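Local coordinates for DNR protein (Pseudomonas aeruginosa, PDB 2Z69) that senses nitric oxide through this N-terminal sensor domain and, as a member of the CRP/FNR family, probably binds DNA to regulate transcription of dissimilative nitrate respiration genes, at residues C63-R68 against Q104-S109; F56-S61 against Q110-S115; E21-V26 against Q124-L129; M91-T96 against A118-L123. All blocks are in the same frame, centred on the assembly; numbering follows the deposited sequence.

Contact 1: residues C63-R68 against Q104-S109; sequences CVKIYR and QAVVPS
Lys65 and Gln104 form an antiparallel hydrogen-bonded pair in the beta barrel of the cyclic nucleotide-binding fold: Lys65 N donates a hydrogen bond to Gln104 O at 2.8 Å, and Gln104 N donates one back to Lys65 O at 2.9 Å. A third backbone bond, Val106 N to Cys63 O (2.9 Å), carries the pairing past the non-hydrogen-bonded pair Val64 and Ala105. Beyond it the chain of 104-109 swings round a corner, and Ser109 reaches back. Its OG accepts a hydrogen bond from Cys63 N at 3.2 Å, nearly straight at 163°, while donating to Val107 O from above that carbonyl's plane, so one hydroxyl ties the corner both to itself and to the neighbouring strand. On the face that holds Lys65 and Gln104, the two long side chains run alongside each other in the same direction; the ammonium group of Lys65 goes on to a salt bridge with Glu75 on strand 75-82. The Tyr67 ring crosses the Gln104 side chain, CE1 4.1 Å from Gln104 CB. Val106 splits its methyls between neighbours: CG1 lies against Lys65 CG at 3.7 Å. With Cys63 SG turned anti to the backbone N (chi1 -180°), the sulfur rests 3.6 Å from Val106 CG2.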
loop_
_atom_site.group_PDB
_atom_site.type_symbol
_atom_site.label_atom_id
_atom_site.label_comp_id
_atom_site.label_asym_id
_atom_site.label_seq_id
_atom_site.Cartn_x
_atom_site.Cartn_y
_atom_site.Cartn_z
ATOM N N CYS B 63 11.406 26.043 3.934
ATOM C CA CYS B 63 10.168 25.896 3.147
ATOM C C CYS B 63 10.493 25.497 1.701
ATOM O O CYS B 63 11.332 26.107 1.056
ATOM C CB CYS B 63 9.356 27.192 3.199
ATOM S SG CYS B 63 7.773 27.201 2.279
ATOM N N VAL B 64 9.836 24.450 1.203
ATOM C CA VAL B 64 10.203 23.842 -0.116
ATOM C C VAL B 64 8.934 23.788 -0.980
ATOM O O VAL B 64 7.869 23.441 -0.472
ATOM C CB VAL B 64 10.772 22.435 0.102
ATOM C CG1 VAL B 64 10.640 21.554 -1.139
ATOM C CG2 VAL B 64 12.255 22.528 0.583
ATOM N N LYS B 65 9.013 24.213 -2.242
ATOM C CA LYS B 65 7.880 24.054 -3.141
ATOM C C LYS B 65 8.132 22.910 -4.132
ATOM O O LYS B 65 9.287 22.664 -4.568
ATOM C CB LYS B 65 7.537 25.357 -3.879
ATOM C CG LYS B 65 8.565 25.809 -4.927
ATOM C CD LYS B 65 7.955 26.844 -5.867
ATOM C CE LYS B 65 9.043 27.382 -6.807
ATOM N NZ LYS B 65 8.588 28.429 -7.814
ATOM N N ILE B 66 7.065 22.204 -4.497
ATOM C CA ILE B 66 7.205 21.034 -5.378
ATOM C C ILE B 66 6.301 21.197 -6.609
ATOM O O ILE B 66 5.117 21.412 -6.469
ATOM C CB ILE B 66 6.898 19.692 -4.582
ATOM C CG1 ILE B 66 7.822 19.608 -3.343
ATOM C CG2 ILE B 66 6.997 18.456 -5.501
ATOM C CD1 ILE B 66 7.802 18.324 -2.653
ATOM N N TYR B 67 6.871 21.093 -7.808
ATOM C CA TYR B 67 6.179 21.430 -9.062
ATOM C C TYR B 67 6.704 20.631 -10.257
ATOM O O TYR B 67 7.847 20.177 -10.231
ATOM C CB TYR B 67 6.344 22.932 -9.393
ATOM C CG TYR B 67 7.793 23.384 -9.637
ATOM C CD1 TYR B 67 8.601 23.734 -8.581
ATOM C CD2 TYR B 67 8.334 23.466 -10.938
ATOM C CE1 TYR B 67 9.915 24.146 -8.769
ATOM C CE2 TYR B 67 9.662 23.895 -11.138
ATOM C CZ TYR B 67 10.434 24.235 -10.027
ATOM O OH TYR B 67 11.735 24.666 -10.138
ATOM N N ARG B 68 5.893 20.471 -11.305
ATOM C CA ARG B 68 6.410 19.997 -12.589
ATOM C C ARG B 68 6.374 21.141 -13.610
ATOM O O ARG B 68 5.353 21.853 -13.747
ATOM C CB ARG B 68 5.577 18.845 -13.163
ATOM C CG ARG B 68 5.238 17.695 -12.207
ATOM C CD ARG B 68 3.850 17.137 -12.553
ATOM N NE ARG B 68 3.622 15.762 -12.099
ATOM C CZ ARG B 68 3.427 14.722 -12.912
ATOM N NH1 ARG B 68 3.432 14.878 -14.230
ATOM N NH2 ARG B 68 3.224 13.513 -12.414
ATOM N N GLN B 104 12.167 22.773 -4.742
ATOM C CA GLN B 104 13.034 23.953 -4.693
ATOM C C GLN B 104 12.807 24.685 -3.392
ATOM O O GLN B 104 11.667 24.905 -3.000
ATOM C CB GLN B 104 12.722 24.913 -5.863
ATOM C CG GLN B 104 13.722 26.099 -6.017
ATOM C CD GLN B 104 13.436 26.971 -7.254
ATOM O OE1 GLN B 104 14.333 27.568 -7.851
ATOM N NE2 GLN B 104 12.211 27.013 -7.642
ATOM N N ALA B 105 13.875 25.105 -2.736
ATOM C CA ALA B 105 13.750 25.868 -1.504
ATOM C C ALA B 105 13.267 27.267 -1.863
ATOM O O ALA B 105 13.785 27.890 -2.792
ATOM C CB ALA B 105 15.089 25.934 -0.790
ATOM N N VAL B 106 12.247 27.748 -1.169
ATOM C CA VAL B 106 11.794 29.117 -1.373
ATOM C C VAL B 106 12.389 30.100 -0.326
ATOM O O VAL B 106 12.239 31.295 -0.488
ATOM C CB VAL B 106 10.275 29.242 -1.407
ATOM C CG1 VAL B 106 9.648 28.129 -2.265
ATOM C CG2 VAL B 106 9.743 29.193 -0.047
ATOM N N VAL B 107 13.052 29.579 0.713
ATOM C CA VAL B 107 13.888 30.358 1.673
ATOM C C VAL B 107 15.100 29.473 2.046
ATOM O O VAL B 107 15.085 28.287 1.737
ATOM C CB VAL B 107 13.125 30.726 2.971
ATOM C CG1 VAL B 107 11.944 31.659 2.680
ATOM C CG2 VAL B 107 12.648 29.488 3.675
ATOM N N PRO B 108 16.149 30.044 2.696
ATOM C CA PRO B 108 17.243 29.195 3.181
ATOM C C PRO B 108 16.673 28.061 4.022
ATOM O O PRO B 108 15.874 28.324 4.930
ATOM C CB PRO B 108 18.056 30.130 4.069
ATOM C CG PRO B 108 17.850 31.513 3.427
ATOM C CD PRO B 108 16.367 31.471 3.038
ATOM N N SER B 109 17.067 26.823 3.714
ATOM C CA SER B 109 16.434 25.657 4.330
ATOM C C SER B 109 17.489 24.637 4.749
ATOM O O SER B 109 18.614 24.621 4.218
ATOM C CB SER B 109 15.430 25.015 3.316
ATOM O OG SER B 109 14.423 25.961 2.923
#

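Contact 2: residues F56-S61 against Q110-S115; sequences FYYLIS and QLFRFS
Phe56 and Phe114 open an antiparallel pairing of two inner strands of the beta barrel, which ends in a classic beta bulge. Backbone bonds join Phe56 with Phe114 and Tyr58 with Phe112 in both directions, Phe114 N to Phe56 O measuring 2.7 Å. At the bulge, Ile60 and Ser61 both face Gln110, whose carbonyl oxygen accepts two hydrogen bonds: one from Ile60 N, strongly bent at 131°, and one from Ser61 N, on a lone pair and much straighter at 164°. A water joins Ser61 OG to Gln110 OE1, to which it donates; Gln110 NE2 turns to Asn39.

Aromatic contacts fill the face with Phe56, Tyr58, Phe112 and Phe114. Phe114 CB lies over the rim of one face of the Phe56 ring, and the two rings, 30° apart in plane, barely overlap. Tyr58 CB meets the edge of the Phe114 ring at CE1, 3.7 Å away. Leu14 of helix 6-14 packs against both Tyr58 and Phe114.

On the other face, Leu59 CD1 and Leu111 CD2 press together at 3.5 Å. Tyr57 and Arg113 run side by side with ring and guanidinium almost perpendicular, Arg113 NE being held by Asp36. Back on the face of Phe112, the bulge residue Ile60 sets CD1 over the centre of that ring, a CH-pi contact 3.8 Å from the centroid.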
loop_
_atom_site.group_PDB
_atom_site.type_symbol
_atom_site.label_atom_id
_atom_site.label_comp_id
_atom_site.label_asym_id
_atom_site.label_seq_id
_atom_site.Cartn_x
_atom_site.Cartn_y
_atom_site.Cartn_z
ATOM N N PHE B 56 14.057 10.326 0.356
ATOM C CA PHE B 56 13.059 11.325 0.735
ATOM C C PHE B 56 13.658 12.235 1.818
ATOM O O PHE B 56 14.759 11.960 2.301
ATOM C CB PHE B 56 11.763 10.674 1.213
ATOM C CG PHE B 56 11.897 9.921 2.489
ATOM C CD1 PHE B 56 12.506 8.655 2.512
ATOM C CD2 PHE B 56 11.367 10.435 3.673
ATOM C CE1 PHE B 56 12.620 7.938 3.695
ATOM C CE2 PHE B 56 11.482 9.729 4.874
ATOM C CZ PHE B 56 12.091 8.474 4.885
ATOM N N TYR B 57 12.922 13.290 2.177
ATOM C CA TYR B 57 13.449 14.408 2.939
ATOM C C TYR B 57 12.581 14.749 4.157
ATOM O O TYR B 57 11.362 14.666 4.112
ATOM C CB TYR B 57 13.582 15.632 2.043
ATOM C CG TYR B 57 14.622 15.404 0.983
ATOM C CD1 TYR B 57 14.330 14.672 -0.174
ATOM C CD2 TYR B 57 15.927 15.849 1.182
ATOM C CE1 TYR B 57 15.343 14.414 -1.131
ATOM C CE2 TYR B 57 16.919 15.580 0.266
ATOM C CZ TYR B 57 16.618 14.895 -0.893
ATOM O OH TYR B 57 17.659 14.672 -1.795
ATOM N N TYR B 58 13.243 15.081 5.260
ATOM C CA TYR B 58 12.578 15.768 6.352
ATOM C C TYR B 58 13.074 17.214 6.362
ATOM O O TYR B 58 14.290 17.467 6.339
ATOM C CB TYR B 58 12.907 15.079 7.655
ATOM C CG TYR B 58 12.331 15.739 8.872
ATOM C CD1 TYR B 58 13.102 16.637 9.601
ATOM C CD2 TYR B 58 11.031 15.477 9.283
ATOM C CE1 TYR B 58 12.624 17.259 10.721
ATOM C CE2 TYR B 58 10.518 16.097 10.450
ATOM C CZ TYR B 58 11.342 16.988 11.145
ATOM O OH TYR B 58 10.925 17.640 12.243
ATOM N N LEU B 59 12.141 18.160 6.392
ATOM C CA LEU B 59 12.494 19.586 6.375
ATOM C C LEU B 59 12.675 20.093 7.812
ATOM O O LEU B 59 11.708 20.306 8.556
ATOM C CB LEU B 59 11.403 20.393 5.608
ATOM C CG LEU B 59 11.600 21.868 5.277
ATOM C CD1 LEU B 59 12.928 22.132 4.610
ATOM C CD2 LEU B 59 10.432 22.369 4.417
ATOM N N ILE B 60 13.931 20.283 8.211
ATOM C CA ILE B 60 14.213 20.734 9.575
ATOM C C ILE B 60 13.745 22.188 9.688
ATOM O O ILE B 60 12.948 22.513 10.547
ATOM C CB ILE B 60 15.708 20.598 9.954
ATOM C CG1 ILE B 60 16.184 19.138 9.812
ATOM C CG2 ILE B 60 15.974 21.160 11.362
ATOM C CD1 ILE B 60 17.649 19.060 9.349
ATOM N N SER B 61 14.201 23.041 8.765
ATOM C CA SER B 61 13.895 24.472 8.853
ATOM C C SER B 61 13.744 24.954 7.439
ATOM O O SER B 61 14.407 24.436 6.523
ATOM C CB SER B 61 15.033 25.232 9.557
ATOM O OG SER B 61 16.235 25.190 8.780
ATOM N N GLN B 110 17.121 23.769 5.686
ATOM C CA GLN B 110 17.989 22.691 6.087
ATOM C C GLN B 110 17.167 21.413 6.153
ATOM O O GLN B 110 16.046 21.416 6.657
ATOM C CB GLN B 110 18.668 22.986 7.448
ATOM C CG GLN B 110 19.761 21.987 7.756
ATOM C CD GLN B 110 20.590 22.341 8.976
ATOM O OE1 GLN B 110 20.063 22.443 10.069
ATOM N NE2 GLN B 110 21.897 22.513 8.790
ATOM N N LEU B 111 17.740 20.317 5.663
ATOM C CA LEU B 111 17.013 19.046 5.589
ATOM C C LEU B 111 17.838 17.871 6.038
ATOM O O LEU B 111 19.065 17.973 6.092
ATOM C CB LEU B 111 16.508 18.764 4.163
ATOM C CG LEU B 111 15.845 19.957 3.474
ATOM C CD1 LEU B 111 16.797 20.419 2.359
ATOM C CD2 LEU B 111 14.538 19.577 2.865
ATOM N N PHE B 112 17.143 16.770 6.362
ATOM C CA PHE B 112 17.710 15.439 6.450
ATOM C C PHE B 112 17.312 14.720 5.186
ATOM O O PHE B 112 16.140 14.738 4.835
ATOM C CB PHE B 112 17.094 14.687 7.626
ATOM C CG PHE B 112 17.639 15.085 8.961
ATOM C CD1 PHE B 112 16.777 15.296 10.030
ATOM C CD2 PHE B 112 19.015 15.222 9.158
ATOM C CE1 PHE B 112 17.258 15.644 11.295
ATOM C CE2 PHE B 112 19.522 15.565 10.425
ATOM C CZ PHE B 112 18.638 15.771 11.502
ATOM N N ARG B 113 18.263 14.111 4.488
ATOM C CA ARG B 113 17.968 13.277 3.318
ATOM C C ARG B 113 18.059 11.834 3.755
ATOM O O ARG B 113 19.150 11.371 4.111
ATOM C CB ARG B 113 19.009 13.486 2.227
ATOM C CG ARG B 113 19.056 12.376 1.182
ATOM C CD ARG B 113 19.802 12.788 -0.127
ATOM N NE ARG B 113 21.140 13.244 0.184
ATOM C CZ ARG B 113 21.664 14.419 -0.141
ATOM N NH1 ARG B 113 20.995 15.320 -0.860
ATOM N NH2 ARG B 113 22.898 14.675 0.243
ATOM N N PHE B 114 16.944 11.115 3.736
ATOM C CA PHE B 114 16.953 9.706 4.114
ATOM C C PHE B 114 16.934 8.826 2.877
ATOM O O PHE B 114 16.174 9.074 1.957
ATOM C CB PHE B 114 15.731 9.399 4.944
ATOM C CG PHE B 114 15.668 10.144 6.231
ATOM C CD1 PHE B 114 14.849 11.248 6.370
ATOM C CD2 PHE B 114 16.401 9.736 7.314
ATOM C CE1 PHE B 114 14.761 11.916 7.566
ATOM C CE2 PHE B 114 16.319 10.417 8.510
ATOM C CZ PHE B 114 15.496 11.509 8.626
ATOM N N SER B 115 17.770 7.798 2.850
ATOM C CA SER B 115 17.763 6.803 1.790
ATOM C C SER B 115 16.465 5.990 1.790
ATOM O O SER B 115 16.016 5.508 2.851
ATOM C CB SER B 115 18.947 5.852 2.017
ATOM O OG SER B 115 18.887 4.743 1.161
HETATM O O HOH W 1 18.207 24.486 10.564
#

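Contact 3: residues E21-V26 against Q124-L129; sequences EPLSPV and QDNTPL
Leu129 meets Pro22 and Leu23 with one methyl each, plugging the first turn of helix 127-140 against the loop that leads into helix 25-33. Its CG stands anti to the backbone N (chi1 -174°), which sends the branched end toward this loop. From there Leu129 CD1 lies 3.7 Å from Pro22 CG in the pyrrolidine ring, the two side chains crossing at about a right angle. The other branch, CD2, lies 3.7 Å from Leu23 CD2.

Leu23 starts out across the contact rather than into it. With CG anti to its carbonyl carbon (chi1 -68°) and an extended second torsion, its CD2 branch nevertheless arrives at Leu129. The same side chain packs on Leu31 of helix 25-33 and on Gln122 of helix 116-123, so it sits where three helices converge. Pro128 adds a looser touch, its CB 4.5 Å from Pro22 CB.

Asn126, at the N-cap position of helix 127-140, directs its buried amide toward the loop. Ser24, the N-cap residue of helix 25-33, caps Gln27 N, and Asp125 binds the side chain of Gln27. Thr127 meets Thr127 of the second subunit through their hydroxyls. Chemically, the clear contacts between loop and helix start are apolar, so proline and leucine packing is a clear part of what joins them, while the Ser24 side chain caps the start of helix 25-33.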
loop_
_atom_site.group_PDB
_atom_site.type_symbol
_atom_site.label_atom_id
_atom_site.label_comp_id
_atom_site.label_asym_id
_atom_site.label_seq_id
_atom_site.Cartn_x
_atom_site.Cartn_y
_atom_site.Cartn_z
ATOM N N GLU B 21 7.523 7.618 13.800
ATOM C CA GLU B 21 6.889 7.301 15.096
ATOM C C GLU B 21 6.888 5.806 15.464
ATOM O O GLU B 21 7.337 5.443 16.567
ATOM C CB GLU B 21 5.464 7.894 15.157
ATOM C CG GLU B 21 4.487 7.179 16.096
ATOM C CD GLU B 21 4.850 7.339 17.555
ATOM O OE1 GLU B 21 5.553 8.321 17.882
ATOM O OE2 GLU B 21 4.436 6.483 18.375
ATOM N N PRO B 22 6.384 4.929 14.559
ATOM C CA PRO B 22 6.293 3.502 14.942
ATOM C C PRO B 22 7.658 2.801 15.062
ATOM O O PRO B 22 7.730 1.657 15.541
ATOM C CB PRO B 22 5.457 2.881 13.812
ATOM C CG PRO B 22 4.891 4.054 13.015
ATOM C CD PRO B 22 5.869 5.161 13.196
ATOM N N LEU B 23 8.720 3.493 14.638
ATOM C CA LEU B 23 10.082 2.998 14.780
ATOM C C LEU B 23 10.513 3.020 16.233
ATOM O O LEU B 23 10.148 3.936 16.978
ATOM C CB LEU B 23 11.049 3.841 13.952
ATOM C CG LEU B 23 10.924 3.746 12.429
ATOM C CD1 LEU B 23 11.958 4.643 11.760
ATOM C CD2 LEU B 23 11.095 2.314 11.964
ATOM N N SER B 24 11.274 1.995 16.632
ATOM C CA SER B 24 11.902 1.945 17.944
ATOM C C SER B 24 13.034 2.954 17.935
ATOM O O SER B 24 13.512 3.308 16.860
ATOM C CB SER B 24 12.474 0.553 18.213
ATOM O OG SER B 24 13.493 0.237 17.276
ATOM N N PRO B 25 13.451 3.438 19.126
ATOM C CA PRO B 25 14.680 4.232 19.291
ATOM C C PRO B 25 15.892 3.678 18.525
ATOM O O PRO B 25 16.631 4.442 17.902
ATOM C CB PRO B 25 14.925 4.165 20.800
ATOM C CG PRO B 25 13.552 4.094 21.369
ATOM C CD PRO B 25 12.709 3.313 20.395
ATOM N N VAL B 26 16.076 2.359 18.566
ATOM C CA VAL B 26 17.180 1.690 17.872
ATOM C C VAL B 26 17.101 1.908 16.358
ATOM O O VAL B 26 18.076 2.328 15.737
ATOM C CB VAL B 26 17.221 0.165 18.185
ATOM C CG1 VAL B 26 18.499 -0.470 17.624
ATOM C CG2 VAL B 26 17.120 -0.074 19.677
ATOM N N GLN B 124 11.121 -3.622 6.868
ATOM C CA GLN B 124 11.161 -5.077 6.816
ATOM C C GLN B 124 11.151 -5.765 8.185
ATOM O O GLN B 124 10.884 -6.960 8.252
ATOM C CB GLN B 124 12.354 -5.552 6.004
ATOM C CG GLN B 124 12.294 -5.139 4.535
ATOM C CD GLN B 124 13.605 -5.402 3.822
ATOM O OE1 GLN B 124 14.345 -6.319 4.185
ATOM N NE2 GLN B 124 13.904 -4.593 2.801
ATOM N N ASP B 125 11.451 -5.031 9.256
ATOM C CA ASP B 125 11.197 -5.538 10.607
ATOM C C ASP B 125 10.408 -4.585 11.519
ATOM O O ASP B 125 10.684 -4.450 12.715
ATOM C CB ASP B 125 12.474 -6.055 11.281
ATOM C CG ASP B 125 13.503 -4.971 11.508
ATOM O OD1 ASP B 125 13.938 -4.799 12.672
ATOM O OD2 ASP B 125 13.892 -4.305 10.521
ATOM N N ASN B 126 9.418 -3.926 10.940
ATOM C CA ASN B 126 8.445 -3.171 11.713
ATOM C C ASN B 126 7.067 -3.373 11.087
ATOM O O ASN B 126 6.663 -2.606 10.219
ATOM C CB ASN B 126 8.813 -1.679 11.770
ATOM C CG ASN B 126 8.075 -0.926 12.881
ATOM O OD1 ASN B 126 8.684 -0.199 13.661
ATOM N ND2 ASN B 126 6.777 -1.116 12.966
ATOM N N THR B 127 6.355 -4.413 11.525
ATOM C CA THR B 127 4.985 -4.671 11.018
ATOM C C THR B 127 4.042 -3.480 11.220
ATOM O O THR B 127 3.404 -3.092 10.270
ATOM C CB THR B 127 4.343 -5.930 11.590
ATOM O OG1 THR B 127 5.364 -6.840 11.978
ATOM C CG2 THR B 127 3.443 -6.596 10.563
ATOM N N PRO B 128 3.994 -2.872 12.434
ATOM C CA PRO B 128 3.155 -1.699 12.643
ATOM C C PRO B 128 3.394 -0.618 11.582
ATOM O O PRO B 128 2.430 -0.102 11.019
ATOM C CB PRO B 128 3.600 -1.199 14.023
ATOM C CG PRO B 128 3.992 -2.431 14.745
ATOM C CD PRO B 128 4.699 -3.244 13.680
ATOM N N LEU B 129 4.657 -0.303 11.290
ATOM C CA LEU B 129 4.978 0.690 10.266
ATOM C C LEU B 129 4.509 0.251 8.884
ATOM O O LEU B 129 3.928 1.052 8.153
ATOM C CB LEU B 129 6.477 1.035 10.260
ATOM C CG LEU B 129 6.952 2.161 9.335
ATOM C CD1 LEU B 129 6.293 3.478 9.668
ATOM C CD2 LEU B 129 8.477 2.294 9.340
#

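Contact 4: residues M91-T96 against A118-L123; sequences MMFMDT and AYLRQL
Met92 and Phe93 make a buried, apolar contact with Tyr119, Leu120 and Leu123, packing the loop after strand 86-87 against helix 116-123, which follows the beta barrel of the cyclic nucleotide-binding fold. At its centre is a Met-aromatic contact. Met92 SD approaches the Tyr119 ring obliquely, 4.9 Å from the centroid, and is nearest to CD2 at 3.7 Å. The extended second torsion of Met92 (chi2 171°) carries the sulfur across to the helix, and a bend at the last torsion leaves CE beside the ring as well. Tyr119 meets this side chain at about a right angle; its hydroxyl bonds to Leu19 O.

Leu120 fits against both Met92 and Phe93. Its CG lies 3.9 Å from Met92 SD, while CD1 lies beside Met92 CG. The CD2 branch turns instead to the Phe93 ring, 4.0 Å from CZ. Met92 CB rests over the rim of one face of that ring, so the two neighbouring side chains also pack on each other. Phe93 further touches Leu133 of helix 127-140 and Ser138 of the second subunit, placing the contact next to the dimer interface. One turn after Tyr119, Leu123 CD2 meets the edge of the Phe93 ring, 4.1 Å from CZ.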
loop_
_atom_site.group_PDB
_atom_site.type_symbol
_atom_site.label_atom_id
_atom_site.label_comp_id
_atom_site.label_asym_id
_atom_site.label_seq_id
_atom_site.Cartn_x
_atom_site.Cartn_y
_atom_site.Cartn_z
ATOM N N MET B 91 7.716 8.232 -3.183
ATOM C CA MET B 91 8.504 7.807 -4.351
ATOM C C MET B 91 8.913 6.348 -4.211
ATOM O O MET B 91 9.075 5.639 -5.209
ATOM C CB MET B 91 9.735 8.712 -4.579
ATOM C CG MET B 91 9.444 10.122 -5.209
ATOM S SD MET B 91 8.625 10.167 -6.833
ATOM C CE MET B 91 9.657 9.086 -7.810
ATOM N N MET B 92 9.061 5.911 -2.964
ATOM C CA MET B 92 9.397 4.526 -2.615
ATOM C C MET B 92 8.359 3.494 -3.050
ATOM O O MET B 92 8.666 2.309 -3.181
ATOM C CB MET B 92 9.479 4.414 -1.106
ATOM C CG MET B 92 10.827 4.547 -0.525
ATOM S SD MET B 92 10.718 4.666 1.269
ATOM C CE MET B 92 10.292 6.395 1.457
ATOM N N PHE B 93 7.127 3.953 -3.218
ATOM C CA PHE B 93 5.971 3.087 -3.476
ATOM C C PHE B 93 5.318 3.489 -4.790
ATOM O O PHE B 93 4.093 3.442 -4.947
ATOM C CB PHE B 93 4.966 3.167 -2.317
ATOM C CG PHE B 93 5.566 2.880 -0.969
ATOM C CD1 PHE B 93 5.941 3.927 -0.126
ATOM C CD2 PHE B 93 5.776 1.566 -0.550
ATOM C CE1 PHE B 93 6.506 3.678 1.133
ATOM C CE2 PHE B 93 6.349 1.299 0.709
ATOM C CZ PHE B 93 6.719 2.360 1.551
ATOM N N MET B 94 6.166 3.914 -5.718
ATOM C CA MET B 94 5.807 4.135 -7.111
ATOM C C MET B 94 6.713 3.217 -7.933
ATOM O O MET B 94 7.873 3.001 -7.591
ATOM C CB MET B 94 6.058 5.603 -7.476
ATOM C CG MET B 94 4.937 6.537 -7.055
ATOM S SD MET B 94 5.271 8.287 -7.356
ATOM C CE MET B 94 5.913 8.268 -9.026
ATOM N N ASP B 95 6.212 2.655 -9.009
ATOM C CA ASP B 95 7.089 1.808 -9.812
ATOM C C ASP B 95 7.790 2.684 -10.844
ATOM O O ASP B 95 7.727 2.428 -12.041
ATOM C CB ASP B 95 6.326 0.639 -10.432
ATOM C CG ASP B 95 6.024 -0.475 -9.417
ATOM O OD1 ASP B 95 6.515 -0.407 -8.263
ATOM O OD2 ASP B 95 5.294 -1.434 -9.779
ATOM N N THR B 96 8.444 3.736 -10.357
ATOM C CA THR B 96 9.095 4.713 -11.225
ATOM C C THR B 96 10.498 5.041 -10.699
ATOM O O THR B 96 10.664 5.296 -9.514
ATOM C CB THR B 96 8.231 5.996 -11.427
ATOM O OG1 THR B 96 8.215 6.339 -12.810
ATOM C CG2 THR B 96 8.780 7.164 -10.688
ATOM N N ALA B 118 17.441 2.495 3.062
ATOM C CA ALA B 118 17.591 2.367 4.512
ATOM C C ALA B 118 16.259 2.404 5.217
ATOM O O ALA B 118 16.069 1.700 6.167
ATOM C CB ALA B 118 18.498 3.463 5.074
ATOM N N TYR B 119 15.337 3.243 4.776
ATOM C CA TYR B 119 14.022 3.286 5.419
ATOM C C TYR B 119 13.309 1.930 5.239
ATOM O O TYR B 119 12.797 1.340 6.211
ATOM C CB TYR B 119 13.194 4.467 4.889
ATOM C CG TYR B 119 11.849 4.657 5.561
ATOM C CD1 TYR B 119 11.743 5.243 6.820
ATOM C CD2 TYR B 119 10.682 4.235 4.939
ATOM C CE1 TYR B 119 10.490 5.421 7.425
ATOM C CE2 TYR B 119 9.444 4.395 5.542
ATOM C CZ TYR B 119 9.355 5.000 6.775
ATOM O OH TYR B 119 8.111 5.151 7.338
ATOM N N LEU B 120 13.345 1.416 4.009
ATOM C CA LEU B 120 12.680 0.173 3.674
ATOM C C LEU B 120 13.307 -1.021 4.397
ATOM O O LEU B 120 12.643 -2.022 4.649
ATOM C CB LEU B 120 12.669 -0.043 2.150
ATOM C CG LEU B 120 11.762 0.875 1.310
ATOM C CD1 LEU B 120 12.112 0.802 -0.181
ATOM C CD2 LEU B 120 10.294 0.483 1.536
ATOM N N ARG B 121 14.575 -0.894 4.763
ATOM C CA ARG B 121 15.232 -1.895 5.581
ATOM C C ARG B 121 14.617 -1.980 6.978
ATOM O O ARG B 121 14.464 -3.085 7.517
ATOM C CB ARG B 121 16.720 -1.588 5.673
ATOM C CG ARG B 121 17.646 -2.822 5.633
ATOM C CD ARG B 121 19.113 -2.358 5.529
ATOM N NE ARG B 121 19.327 -1.572 4.324
ATOM C CZ ARG B 121 20.126 -0.510 4.233
ATOM N NH1 ARG B 121 20.809 -0.071 5.291
ATOM N NH2 ARG B 121 20.225 0.127 3.073
ATOM N N GLN B 122 14.283 -0.829 7.566
ATOM C CA GLN B 122 13.629 -0.774 8.897
ATOM C C GLN B 122 12.238 -1.350 8.810
ATOM O O GLN B 122 11.770 -2.062 9.703
ATOM C CB GLN B 122 13.503 0.664 9.426
ATOM C CG GLN B 122 14.776 1.442 9.424
ATOM C CD GLN B 122 15.916 0.638 9.981
ATOM O OE1 GLN B 122 15.923 0.280 11.163
ATOM N NE2 GLN B 122 16.886 0.322 9.123
ATOM N N LEU B 123 11.577 -1.007 7.711
ATOM C CA LEU B 123 10.226 -1.443 7.440
ATOM C C LEU B 123 10.134 -2.957 7.457
ATOM O O LEU B 123 9.191 -3.508 8.005
ATOM C CB LEU B 123 9.772 -0.874 6.090
ATOM C CG LEU B 123 8.320 -0.990 5.676
ATOM C CD1 LEU B 123 7.465 -0.425 6.749
ATOM C CD2 LEU B 123 8.132 -0.208 4.394
#

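How the contacts relate
Contacts 1 and 2 belong to the beta barrel, in two antiparallel four-stranded sheets; their centres are about 12 Å apart and they touch, and strands 55-59 and 63-69, like 102-105 and 109-115, follow each other in the chain. Contact 1 is nested within the loop closed by contact 2. Strand 109-115 leads directly into helix 116-123, and Phe56 of contact 2 packs on Met92 and Tyr119 of contact 4. Contact 3, closing the longest loop, encloses the others and adjoins contact 4 through Leu129, about 29 Å from contact 1 between centres. Contacts 1 and 2, 2 and 4, and 4 and 3 touch in turn, making one run of packing from barrel to helices, and contacts 1, 3 and 4 also reach the second subunit.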